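YHR177W (Saccharomyces cerevisiae, PDB 4M8B) probably binds DNA as a fungal transcription factor of the WOPR (Gti1/Pac2) family, and is represented here by its DNA-binding domain in complex with DNA. Local coordinates at residues T147-D150 with I151-S155; L46-P49 with G50-F53. All blocks are in the same frame, centred on the assembly; numbering follows the deposited sequence.

Contact 1: T147-D150 with I151-S155; sequences TEKD and IHQGS
Glu148 and His152, one turn apart, meet where the backbone bonds cluster. The carbonyl oxygen Glu148 O lies 3.5 Å above the plane of the His152 ring, over its centre. The first torsion of His152 (chi1 -52°) keeps CG beside its own backbone N and folds the imidazole back over that carbonyl. The same Glu148 O also accepts Ile151 N at 2.9 Å. The backbone grip continues with Gln153 N to Lys149 O at 3.1 Å. The remaining bonds across the contact are weak: Ile151 N to Thr147 O, His152 N to Glu148 O and to Lys149 O, and Gly154 N to Asp150 O at 3.0 Å.

Against this bonded backbone and the ring laid over Glu148 O stand side chains that merely touch, on a contact that lies wholly at the surface. Lys149 is extended and slants across Gln153, its CE 3.4 Å from Gln153 NE2, a contact between methylene and amide nitrogen. Ser155 OG, with chi1 48° placing it between its backbone N and carbonyl carbon, stands 3.3 Å from Asp150 OD2. Ile151 touches Tyr12, and Glu148 OE1 forms a long, weak ion pair with Arg84.

The arrangement is that of a short helix of fewer than two turns, mixing i+3 and i+4 bonds. It follows directly on strand 137-147 and gives way at Gly154, a glycine of positive phi such as often terminates a helix.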
# COMPACT_ATOMS: atom_id res chain seq x y z
N THR C 147 10.12 3.80 1.30
CA THR C 147 11.33 3.95 0.52
C THR C 147 12.39 2.94 0.94
O THR C 147 12.42 2.51 2.09
CB THR C 147 11.90 5.38 0.63
OG1 THR C 147 13.05 5.51 -0.21
CG2 THR C 147 12.30 5.67 2.07
N GLU C 148 13.25 2.57 -0.01
CA GLU C 148 14.35 1.64 0.24
C GLU C 148 15.15 2.10 1.45
O GLU C 148 15.51 1.30 2.32
CB GLU C 148 15.25 1.55 -0.99
CG GLU C 148 14.49 1.28 -2.29
CD GLU C 148 15.37 1.41 -3.53
OE1 GLU C 148 14.85 1.21 -4.65
OE2 GLU C 148 16.57 1.73 -3.39
N LYS C 149 15.42 3.40 1.50
CA LYS C 149 16.15 4.03 2.59
C LYS C 149 15.54 3.70 3.95
O LYS C 149 16.26 3.43 4.92
CB LYS C 149 16.19 5.54 2.38
CG LYS C 149 17.20 6.30 3.22
CD LYS C 149 17.21 7.77 2.83
CE LYS C 149 18.36 8.52 3.48
NZ LYS C 149 18.39 9.94 3.04
N ASP C 150 14.21 3.73 4.03
CA ASP C 150 13.50 3.46 5.27
C ASP C 150 13.54 1.99 5.66
O ASP C 150 13.19 1.62 6.79
CB ASP C 150 12.05 3.95 5.18
CG ASP C 150 11.93 5.46 5.30
OD1 ASP C 150 12.87 6.17 4.88
OD2 ASP C 150 10.90 5.94 5.82
N ILE C 151 13.96 1.14 4.72
CA ILE C 151 14.11 -0.29 4.99
C ILE C 151 15.45 -0.56 5.68
O ILE C 151 15.56 -1.43 6.54
CB ILE C 151 14.02 -1.12 3.70
CG1 ILE C 151 12.70 -0.84 2.97
CG2 ILE C 151 14.16 -2.61 4.00
CD1 ILE C 151 11.46 -1.23 3.77
N HIS C 152 16.47 0.21 5.30
CA HIS C 152 17.78 0.14 5.93
C HIS C 152 17.71 0.70 7.34
O HIS C 152 17.97 -0.00 8.32
CB HIS C 152 18.80 0.95 5.12
CG HIS C 152 18.83 0.62 3.66
ND1 HIS C 152 19.12 1.55 2.70
CD2 HIS C 152 18.61 -0.54 3.01
CE1 HIS C 152 19.08 0.99 1.50
NE2 HIS C 152 18.77 -0.29 1.67
N GLN C 153 17.37 1.98 7.43
CA GLN C 153 17.32 2.69 8.70
C GLN C 153 16.25 2.13 9.62
O GLN C 153 16.38 2.18 10.84
CB GLN C 153 17.08 4.19 8.45
CG GLN C 153 18.09 4.84 7.52
CD GLN C 153 17.80 6.31 7.26
OE1 GLN C 153 16.80 6.85 7.73
NE2 GLN C 153 18.68 6.96 6.51
N GLY C 154 15.18 1.60 9.03
CA GLY C 154 14.06 1.09 9.81
C GLY C 154 13.36 2.21 10.56
O GLY C 154 13.02 2.06 11.73
N SER C 155 13.15 3.32 9.87
CA SER C 155 12.58 4.52 10.48
C SER C 155 11.05 4.51 10.52
O SER C 155 10.44 5.34 11.20
CB SER C 155 13.08 5.77 9.76
OG SER C 155 12.96 5.63 8.36

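Contact 2: L46-P49 with G50-F53; sequences LVNP and GNIF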
# COMPACT_ATOMS: atom_id res chain seq x y z
N LEU C 46 0.23 12.61 -1.29
CA LEU C 46 -0.14 11.29 -0.89
C LEU C 46 1.03 10.46 -0.60
O LEU C 46 1.04 9.58 0.18
CB LEU C 46 -0.84 10.63 -2.01
CG LEU C 46 -2.15 11.23 -2.38
CD1 LEU C 46 -2.86 10.36 -3.34
CD2 LEU C 46 -2.98 11.40 -1.15
N VAL C 47 2.04 10.73 -1.34
CA VAL C 47 3.01 9.80 -1.69
C VAL C 47 4.12 9.75 -0.69
O VAL C 47 5.11 9.22 -0.97
CB VAL C 47 3.41 10.12 -3.12
CG1 VAL C 47 4.78 10.69 -3.29
CG2 VAL C 47 3.18 8.95 -3.98
N ASN C 48 3.95 10.40 0.42
CA ASN C 48 4.94 10.42 1.45
C ASN C 48 5.17 9.11 2.08
O ASN C 48 4.29 8.40 2.33
CB ASN C 48 4.51 11.36 2.51
CG ASN C 48 4.53 12.77 2.07
OD1 ASN C 48 5.21 13.11 1.18
ND2 ASN C 48 3.79 13.58 2.72
N PRO C 49 6.51 8.82 2.36
CA PRO C 49 6.74 7.55 3.03
C PRO C 49 6.11 7.35 4.37
O PRO C 49 6.10 8.23 5.11
CB PRO C 49 8.20 7.60 3.27
CG PRO C 49 8.67 8.09 2.03
CD PRO C 49 7.92 9.32 2.03
N GLY C 50 5.62 6.17 4.66
CA GLY C 50 4.89 5.93 5.89
C GLY C 50 3.39 6.08 5.73
O GLY C 50 2.62 5.64 6.58
N ASN C 51 2.97 6.71 4.63
CA ASN C 51 1.55 6.88 4.36
C ASN C 51 0.87 5.57 3.98
O ASN C 51 1.33 4.85 3.10
CB ASN C 51 1.34 7.93 3.26
CG ASN C 51 1.43 9.35 3.77
OD1 ASN C 51 1.87 9.59 4.90
ND2 ASN C 51 1.02 10.30 2.95
N ILE C 52 -0.23 5.27 4.66
CA ILE C 52 -1.03 4.10 4.32
C ILE C 52 -2.46 4.53 4.05
O ILE C 52 -3.02 5.34 4.78
CB ILE C 52 -1.02 3.07 5.46
CG1 ILE C 52 0.40 2.54 5.67
CG2 ILE C 52 -1.98 1.94 5.16
CD1 ILE C 52 0.53 1.59 6.84
N PHE C 53 -3.05 4.00 2.98
CA PHE C 53 -4.42 4.34 2.63
C PHE C 53 -5.26 3.09 2.51
O PHE C 53 -4.82 2.08 1.97
CB PHE C 53 -4.47 5.10 1.30
CG PHE C 53 -3.72 6.40 1.32
CD1 PHE C 53 -2.38 6.44 0.98
CD2 PHE C 53 -4.35 7.58 1.66
CE1 PHE C 53 -1.68 7.64 0.98
CE2 PHE C 53 -3.66 8.78 1.67
CZ PHE C 53 -2.32 8.81 1.33
O HOH W 1 2.65 12.24 5.54
O HOH W 2 0.58 13.24 3.44
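Asn48 and Asn51 are the end residues of a type II beta turn that carries the chain from helix 40-46 into strand 51-56. Asn51 N donates to Asn48 O at 3.1 Å and closes the turn. Pro49 and Gly50 occupy its corners, Gly50 taking the positive phi (94°) that the third position of this turn needs.

Inside the bend the Asn51 side chain reaches back past the turn. With chi1 at -80° its CG lies beside the backbone N, and ND2 donates to Leu46 O over 2.9 Å. ND2 comes from well above the carbonyl plane of Leu46, and that oxygen lies 21° out of the amide plane of Asn51. Two waters join the asparagines. One donates to Asn51 OD1 at 2.8 Å, the other accepts from Asn51 ND2 at 3.0 Å, and both take weak bonds from Asn48 ND2.

Beyond the amide, Leu46 O lies in the plane of the Phe53 ring, at its edge, 3.4 Å from Phe53 CE1. The Leu46 side chain crosses that of Phe53 at about a right angle, Leu46 CD2 meeting Phe53 CZ at 3.6 Å. Both residues also pack on Trp65.

Leu46 O is thus met by an amide N-H and by the slightly positive rim of an aromatic ring. Both parts of the buried Asn51 amide have polar partners, which should fix its rotation and tie the turn to Leu46.

Overall arrangement
From the N terminus the chain reaches contact 2 first, where the reversal at 46-53 joins helix 40-46 to strand 51-56. Contact 1, at 147-155, comes much later, where strand 137-147 runs out into helix 148-153. The two are in series and neither nest nor cross. They meet through the sheet: strands 51-56 and 137-147 are antiparallel neighbours, and Gly50 and Asn51 share backbone hydrogen bonds with Tyr145, just ahead of contact 1. Their centres lie 14 Å apart, yet Asp150 OD2 packs 4.1 Å from Pro49 CB, so the late helix touches the early turn. The nearest atoms lie about 9 Å (contact 2) and 13 Å (contact 1) from the bound nucleic acid.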